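Local structure of uroporphyrinogen-III C-methyltransferase (Pseudomonas denitrificans, 1S4D) at residues R84-E87 against L88-G92; I168-Q171 against G172-S175; L221-T224 against L225-E229. The protein catalyses the two successive methylations, at C-2 and C-7, that convert uroporphyrinogen III to precorrin-2 with S-adenosyl-L-methionine as methyl donor, on the way to cobalamin and siroheme. All coordinates share one frame; numbering follows the deposited sequence.

Contact 1 (R84-E87 against L88-G92)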
loop_
_atom_site.group_PDB
_atom_site.type_symbol
_atom_site.label_atom_id
_atom_site.label_comp_id
_atom_site.label_asym_id
_atom_site.label_seq_id
_atom_site.Cartn_x
_atom_site.Cartn_y
_atom_site.Cartn_z
ATOM N N ARG B 84 23.294 -4.641 -12.444
ATOM C CA ARG B 84 24.097 -5.176 -11.343
ATOM C C ARG B 84 23.351 -6.346 -10.707
ATOM O O ARG B 84 23.970 -7.372 -10.378
ATOM C CB ARG B 84 24.499 -4.075 -10.323
ATOM C CG ARG B 84 24.690 -4.515 -8.853
ATOM C CD ARG B 84 26.126 -4.458 -8.255
ATOM N NE ARG B 84 26.984 -5.541 -8.727
ATOM C CZ ARG B 84 27.849 -6.263 -7.986
ATOM N NH1 ARG B 84 28.564 -7.207 -8.575
ATOM N NH2 ARG B 84 28.018 -6.088 -6.685
ATOM N N LEU B 85 22.025 -6.203 -10.570
ATOM C CA LEU B 85 21.160 -7.298 -10.131
ATOM C C LEU B 85 21.304 -8.515 -11.042
ATOM O O LEU B 85 21.440 -9.642 -10.572
ATOM C CB LEU B 85 19.696 -6.859 -10.067
ATOM C CG LEU B 85 19.336 -5.777 -9.028
ATOM C CD1 LEU B 85 17.817 -5.526 -8.993
ATOM C CD2 LEU B 85 19.924 -6.065 -7.629
ATOM N N VAL B 86 21.305 -8.273 -12.343
ATOM C CA VAL B 86 21.504 -9.323 -13.316
ATOM C C VAL B 86 22.894 -9.954 -13.138
ATOM O O VAL B 86 23.040 -11.168 -13.241
ATOM C CB VAL B 86 21.273 -8.795 -14.763
ATOM C CG1 VAL B 86 21.746 -9.806 -15.834
ATOM C CG2 VAL B 86 19.801 -8.442 -14.962
ATOM N N GLU B 87 23.906 -9.138 -12.843
ATOM C CA GLU B 87 25.265 -9.662 -12.743
ATOM C C GLU B 87 25.392 -10.581 -11.517
ATOM O O GLU B 87 25.965 -11.673 -11.600
ATOM C CB GLU B 87 26.294 -8.525 -12.769
ATOM C CG GLU B 87 27.672 -8.867 -12.239
ATOM C CD GLU B 87 28.563 -7.640 -12.105
ATOM O OE1 GLU B 87 29.361 -7.400 -13.033
ATOM O OE2 GLU B 87 28.479 -6.904 -11.096
ATOM N N LEU B 88 24.811 -10.139 -10.404
ATOM C CA LEU B 88 24.743 -10.905 -9.160
ATOM C C LEU B 88 24.014 -12.231 -9.306
ATOM O O LEU B 88 24.468 -13.254 -8.785
ATOM C CB LEU B 88 24.078 -10.057 -8.076
ATOM C CG LEU B 88 24.950 -8.872 -7.642
ATOM C CD1 LEU B 88 24.096 -7.821 -6.941
ATOM C CD2 LEU B 88 26.139 -9.323 -6.769
ATOM N N ALA B 89 22.888 -12.200 -10.017
ATOM C CA ALA B 89 22.077 -13.378 -10.252
ATOM C C ALA B 89 22.753 -14.397 -11.204
ATOM O O ALA B 89 22.809 -15.599 -10.914
ATOM C CB ALA B 89 20.729 -12.963 -10.756
ATOM N N ARG B 90 23.277 -13.916 -12.323
ATOM C CA ARG B 90 24.020 -14.767 -13.247
ATOM C C ARG B 90 25.219 -15.479 -12.582
ATOM O O ARG B 90 25.621 -16.551 -13.003
ATOM C CB ARG B 90 24.479 -13.963 -14.471
ATOM C CG ARG B 90 23.365 -13.649 -15.444
ATOM C CD ARG B 90 23.844 -13.205 -16.821
ATOM N NE ARG B 90 22.747 -13.232 -17.789
ATOM C CZ ARG B 90 22.639 -12.414 -18.827
ATOM N NH1 ARG B 90 23.563 -11.490 -19.063
ATOM N NH2 ARG B 90 21.595 -12.515 -19.633
ATOM N N ALA B 91 25.774 -14.884 -11.535
ATOM C CA ALA B 91 26.897 -15.492 -10.824
ATOM C C ALA B 91 26.465 -16.512 -9.740
ATOM O O ALA B 91 27.311 -17.130 -9.084
ATOM C CB ALA B 91 27.790 -14.409 -10.239
ATOM N N GLY B 92 25.152 -16.666 -9.555
ATOM C CA GLY B 92 24.618 -17.695 -8.691
ATOM C C GLY B 92 24.283 -17.270 -7.281
ATOM O O GLY B 92 24.019 -18.126 -6.446
#

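Contact 2 (I168-Q171 against G172-S175)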
loop_
_atom_site.group_PDB
_atom_site.type_symbol
_atom_site.label_atom_id
_atom_site.label_comp_id
_atom_site.label_asym_id
_atom_site.label_seq_id
_atom_site.Cartn_x
_atom_site.Cartn_y
_atom_site.Cartn_z
ATOM N N ILE B 168 0.646 15.909 -15.779
ATOM C CA ILE B 168 -0.415 15.664 -14.863
ATOM C C ILE B 168 -1.384 16.765 -15.255
ATOM O O ILE B 168 -0.978 17.892 -15.664
ATOM C CB ILE B 168 0.034 15.797 -13.422
ATOM C CG1 ILE B 168 0.839 14.551 -13.031
ATOM C CG2 ILE B 168 -1.153 15.957 -12.508
ATOM C CD1 ILE B 168 1.459 14.648 -11.657
ATOM N N ASN B 169 -2.636 16.348 -15.283
ATOM C CA ASN B 169 -3.721 17.242 -15.533
ATOM C C ASN B 169 -4.202 17.624 -14.138
ATOM O O ASN B 169 -5.074 16.971 -13.554
ATOM C CB ASN B 169 -4.781 16.496 -16.332
ATOM C CG ASN B 169 -5.991 17.338 -16.630
ATOM O OD1 ASN B 169 -5.925 18.555 -16.674
ATOM N ND2 ASN B 169 -7.096 16.692 -16.878
ATOM N N TRP B 170 -3.573 18.653 -13.573
ATOM C CA TRP B 170 -3.823 19.036 -12.193
ATOM C C TRP B 170 -5.296 19.342 -11.872
ATOM O O TRP B 170 -5.722 19.201 -10.734
ATOM C CB TRP B 170 -2.824 20.135 -11.733
ATOM C CG TRP B 170 -1.437 19.553 -11.442
ATOM C CD1 TRP B 170 -0.356 19.579 -12.285
ATOM C CD2 TRP B 170 -1.006 18.830 -10.258
ATOM N NE1 TRP B 170 0.708 18.922 -11.712
ATOM C CE2 TRP B 170 0.346 18.460 -10.467
ATOM C CE3 TRP B 170 -1.611 18.487 -9.040
ATOM C CZ2 TRP B 170 1.096 17.754 -9.515
ATOM C CZ3 TRP B 170 -0.854 17.781 -8.082
ATOM C CH2 TRP B 170 0.485 17.430 -8.331
ATOM N N GLN B 171 -6.092 19.711 -12.865
ATOM C CA GLN B 171 -7.501 20.015 -12.625
ATOM C C GLN B 171 -8.337 18.734 -12.419
ATOM O O GLN B 171 -9.153 18.647 -11.490
ATOM C CB GLN B 171 -8.026 20.860 -13.768
ATOM C CG GLN B 171 -9.503 20.750 -14.003
ATOM C CD GLN B 171 -10.241 21.945 -13.482
ATOM O OE1 GLN B 171 -10.196 22.240 -12.274
ATOM N NE2 GLN B 171 -10.936 22.655 -14.386
ATOM N N GLY B 172 -8.117 17.744 -13.288
ATOM C CA GLY B 172 -8.668 16.413 -13.090
ATOM C C GLY B 172 -8.303 15.839 -11.728
ATOM O O GLY B 172 -9.143 15.270 -11.021
ATOM N N ILE B 173 -7.042 16.006 -11.357
ATOM C CA ILE B 173 -6.555 15.534 -10.078
ATOM C C ILE B 173 -7.245 16.249 -8.936
ATOM O O ILE B 173 -7.611 15.605 -7.950
ATOM C CB ILE B 173 -4.998 15.603 -10.021
ATOM C CG1 ILE B 173 -4.446 14.197 -10.272
ATOM C CG2 ILE B 173 -4.504 16.083 -8.669
ATOM C CD1 ILE B 173 -3.388 14.141 -11.216
ATOM N N ALA B 174 -7.468 17.562 -9.092
ATOM C CA ALA B 174 -8.240 18.349 -8.122
ATOM C C ALA B 174 -9.706 17.887 -7.918
ATOM O O ALA B 174 -10.151 17.811 -6.756
ATOM C CB ALA B 174 -8.203 19.811 -8.475
ATOM N N SER B 175 -10.439 17.583 -9.009
ATOM C CA SER B 175 -11.834 17.112 -8.914
ATOM C C SER B 175 -12.011 15.629 -8.637
ATOM O O SER B 175 -13.044 15.218 -8.120
ATOM C CB SER B 175 -12.620 17.401 -10.192
ATOM O OG SER B 175 -12.054 18.448 -10.929
#

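Contact 3 (L221-T224 against L225-E229)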
loop_
_atom_site.group_PDB
_atom_site.type_symbol
_atom_site.label_atom_id
_atom_site.label_comp_id
_atom_site.label_asym_id
_atom_site.label_seq_id
_atom_site.Cartn_x
_atom_site.Cartn_y
_atom_site.Cartn_z
ATOM N N LEU B 221 3.601 18.219 10.132
ATOM C CA LEU B 221 3.137 19.578 10.107
ATOM C C LEU B 221 1.755 19.624 9.448
ATOM O O LEU B 221 1.578 19.179 8.318
ATOM C CB LEU B 221 4.130 20.439 9.326
ATOM C CG LEU B 221 3.639 21.769 8.719
ATOM C CD1 LEU B 221 3.409 22.863 9.802
ATOM C CD2 LEU B 221 4.567 22.257 7.614
ATOM N N GLU B 222 0.780 20.158 10.168
ATOM C CA GLU B 222 -0.483 20.542 9.558
ATOM C C GLU B 222 -0.500 22.019 9.301
ATOM O O GLU B 222 0.085 22.815 10.042
ATOM C CB GLU B 222 -1.695 20.212 10.414
ATOM C CG GLU B 222 -1.424 19.177 11.472
ATOM C CD GLU B 222 -2.682 18.680 12.131
ATOM O OE1 GLU B 222 -3.769 19.310 12.029
ATOM O OE2 GLU B 222 -2.572 17.646 12.779
ATOM N N THR B 223 -1.266 22.317 8.267
ATOM C CA THR B 223 -1.197 23.523 7.479
ATOM C C THR B 223 -2.393 23.536 6.512
ATOM O O THR B 223 -3.326 22.749 6.661
ATOM C CB THR B 223 0.184 23.654 6.778
ATOM O OG1 THR B 223 0.320 25.020 6.352
ATOM C CG2 THR B 223 0.277 22.869 5.472
ATOM N N THR B 224 -2.331 24.362 5.468
ATOM C CA THR B 224 -3.355 24.422 4.432
ATOM C C THR B 224 -2.655 24.538 3.094
ATOM O O THR B 224 -1.430 24.713 3.063
ATOM C CB THR B 224 -4.268 25.636 4.634
ATOM O OG1 THR B 224 -3.474 26.834 4.580
ATOM C CG2 THR B 224 -4.904 25.625 6.021
ATOM N N LEU B 225 -3.410 24.449 1.992
ATOM C CA LEU B 225 -2.815 24.523 0.647
ATOM C C LEU B 225 -2.100 25.869 0.415
ATOM O O LEU B 225 -0.949 25.911 -0.036
ATOM C CB LEU B 225 -3.868 24.290 -0.444
ATOM C CG LEU B 225 -4.338 22.859 -0.762
ATOM C CD1 LEU B 225 -5.499 22.891 -1.758
ATOM C CD2 LEU B 225 -3.216 21.926 -1.243
ATOM N N ALA B 226 -2.775 26.971 0.742
ATOM C CA ALA B 226 -2.176 28.277 0.551
ATOM C C ALA B 226 -0.900 28.385 1.376
ATOM O O ALA B 226 0.123 28.794 0.847
ATOM C CB ALA B 226 -3.140 29.362 0.908
ATOM N N ARG B 227 -0.947 28.002 2.653
ATOM C CA ARG B 227 0.196 28.204 3.547
ATOM C C ARG B 227 1.266 27.121 3.463
ATOM O O ARG B 227 2.322 27.256 4.079
ATOM C CB ARG B 227 -0.265 28.294 4.996
ATOM C CG ARG B 227 -0.964 29.593 5.360
ATOM C CD ARG B 227 -2.042 29.427 6.419
ATOM N NE ARG B 227 -1.711 28.354 7.353
ATOM C CZ ARG B 227 -1.009 28.522 8.471
ATOM N NH1 ARG B 227 -0.750 27.473 9.259
ATOM N NH2 ARG B 227 -0.566 29.742 8.801
ATOM N N ALA B 228 0.997 26.049 2.719
ATOM C CA ALA B 228 1.854 24.869 2.759
ATOM C C ALA B 228 3.321 25.164 2.447
ATOM O O ALA B 228 4.230 24.749 3.188
ATOM C CB ALA B 228 1.319 23.807 1.839
ATOM N N GLU B 229 3.546 25.896 1.354
ATOM C CA GLU B 229 4.899 26.162 0.877
ATOM C C GLU B 229 5.714 26.951 1.896
ATOM O O GLU B 229 6.831 26.566 2.203
ATOM C CB GLU B 229 4.900 26.839 -0.487
ATOM C CG GLU B 229 6.301 27.185 -0.959
ATOM C CD GLU B 229 6.323 28.074 -2.182
ATOM O OE1 GLU B 229 7.401 28.140 -2.805
ATOM O OE2 GLU B 229 5.277 28.693 -2.526
#

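Contact 1 (R84-E87 against L88-G92)
The last two turns of helix 78-90 hold this contact, where Arg84 lies over Leu88 and Val86 beside Arg90. The Arg84 chain bends at chi2 and chi3. This lays one face of its guanidinium over Leu88 CD2, with CZ 3.7 Å from that methyl. Glu87 OE2 takes a salt bridge from Arg84 NH1 at 2.5 Å and a weak bond from NE, with the carboxylate at the guanidinium edge. Arg84 NH2 turns to Glu65 in a second salt bridge. A leucine in place of Arg84 would probably leave Glu87 and Glu65 without their shared positive mate and Leu88 CD2 without its flat cover. A second i to i+4 pair follows two residues on: Val86 CG1 stands over a face of the Arg90 guanidinium, 4.1 Å from CZ. The backbone bonds of both pairs are nearly straight: Leu88 N to Arg84 O 2.9 Å at 168°, Arg90 N to Val86 O 2.9 Å at 170°. Leu85 and Leu88 face strands 43-46 and 94-99. The last helical bond runs from Ala91 N to Glu87 O at 3.2 Å. Gly92, with positive phi (96°) and its N bonded to Ala89 O at 2.9 Å, closes this amphipathic helix in a Schellman motif.

Contact 2 (I168-Q171 against G172-S175)
Trp170 meets Ile173 through the six-membered part of its indole, where CE3 lies 3.8 Å from Ile173 CG2. The methyl approaches obliquely, and the two side chains cross at a slant. With CG anti to its own carbonyl carbon and beside the backbone N, chi1 -76°, the indole turns back over Ile168, whose CG2 sits over one ring face, toward the rim. Both Trp170 and Ile173 also touch Leu196 of helix 189-198 and Leu155 of strand 151-156, so the pair fills the space between the helix and these elements. This is the first turn of helix 170-176, with Asn169 at the N-cap position. The Asn169 side chain makes no capping bond. The backbone O of Asn169 opens the helical ladder instead, accepting from Ile173 N at 3.1 Å and 165°. Ala174 N follows onto Trp170 O at 2.9 Å. Two bonds grip Gln171 O: Ser175 N donates at 3.0 Å, and Ser175 OG also donates at 3.0 Å. Ser175 OG comes in tilted 34° from the carbonyl plane. Ala174 CB rests 3.4 Å from Trp170 O. On the dimer side, Asn169 packs on Ser175 of the second subunit, Ser175 on Asn169 of that subunit, and Ile173 on its Gly176.

Contact 3 (L221-T224 against L225-E229)
Polar contacts come first at this strand-to-helix junction, where Thr224 meets Arg227. Thr224 is the N-cap of helix 225-235. Its OG1 accepts from Arg227 N in a weak capping bond, 3.4 Å long and fairly straight at 160°. The hydroxyl can face that N-H because it sits between the backbone N and carbonyl carbon of its own residue, chi1 60°. Thr224 OG1 also lies at the edge of the Arg227 guanidinium, 3.6 Å from NE. The charge of that group is met by Asp231, which forms a salt bridge with NH1. Asp231 also binds the hydroxyl of Thr223, so one carboxylate serves both residues.

Side-chain packing adds to this. The bent Arg227 chain crosses Thr224, bringing CD to 3.5 Å from Thr224 OG1. Arg227 slides past Thr223 in the opposite direction, with CB 3.6 Å from Thr223 OG1. On the other branch of Thr223, CG2 touches Ala228, 3.7 Å from CA and 3.9 Å from CB.

Strand 221-224 and helix 225-229 make an angle of 125°, so the chain turns sharply back. Strand 219-224 is an outermost strand of the mixed sheet within this chain. It pairs antiparallel with strand 206-211, through Leu221 with Phe209 and Thr223 with Val207. Beyond the junction, Leu225 packs on Leu196 and Ile197 and Ala228 on Thr193, all on helix 189-198.

In the fold
Contact 1 stands apart from the other two, its centre 42 Å from that of contact 2 and 46 Å from that of contact 3. It belongs to a helix packed on the parallel sheet. Contact 2 packs against the mixed sheet, and contact 3 includes its edge strand. Their nearest atoms are about 8 Å apart, and both pack on helix 189-198 at Leu196. All three are partly buried, each mixing buried and exposed residues. Contact 1 ends a helix, whereas contacts 2 and 3 begin one. Contact 1 has a salt bridge within its first segment and another to Glu65; contact 3 sends Arg227 to Asp231, further along its helix. Contact 2 relies on aromatic and aliphatic packing, and it alone touches the second subunit.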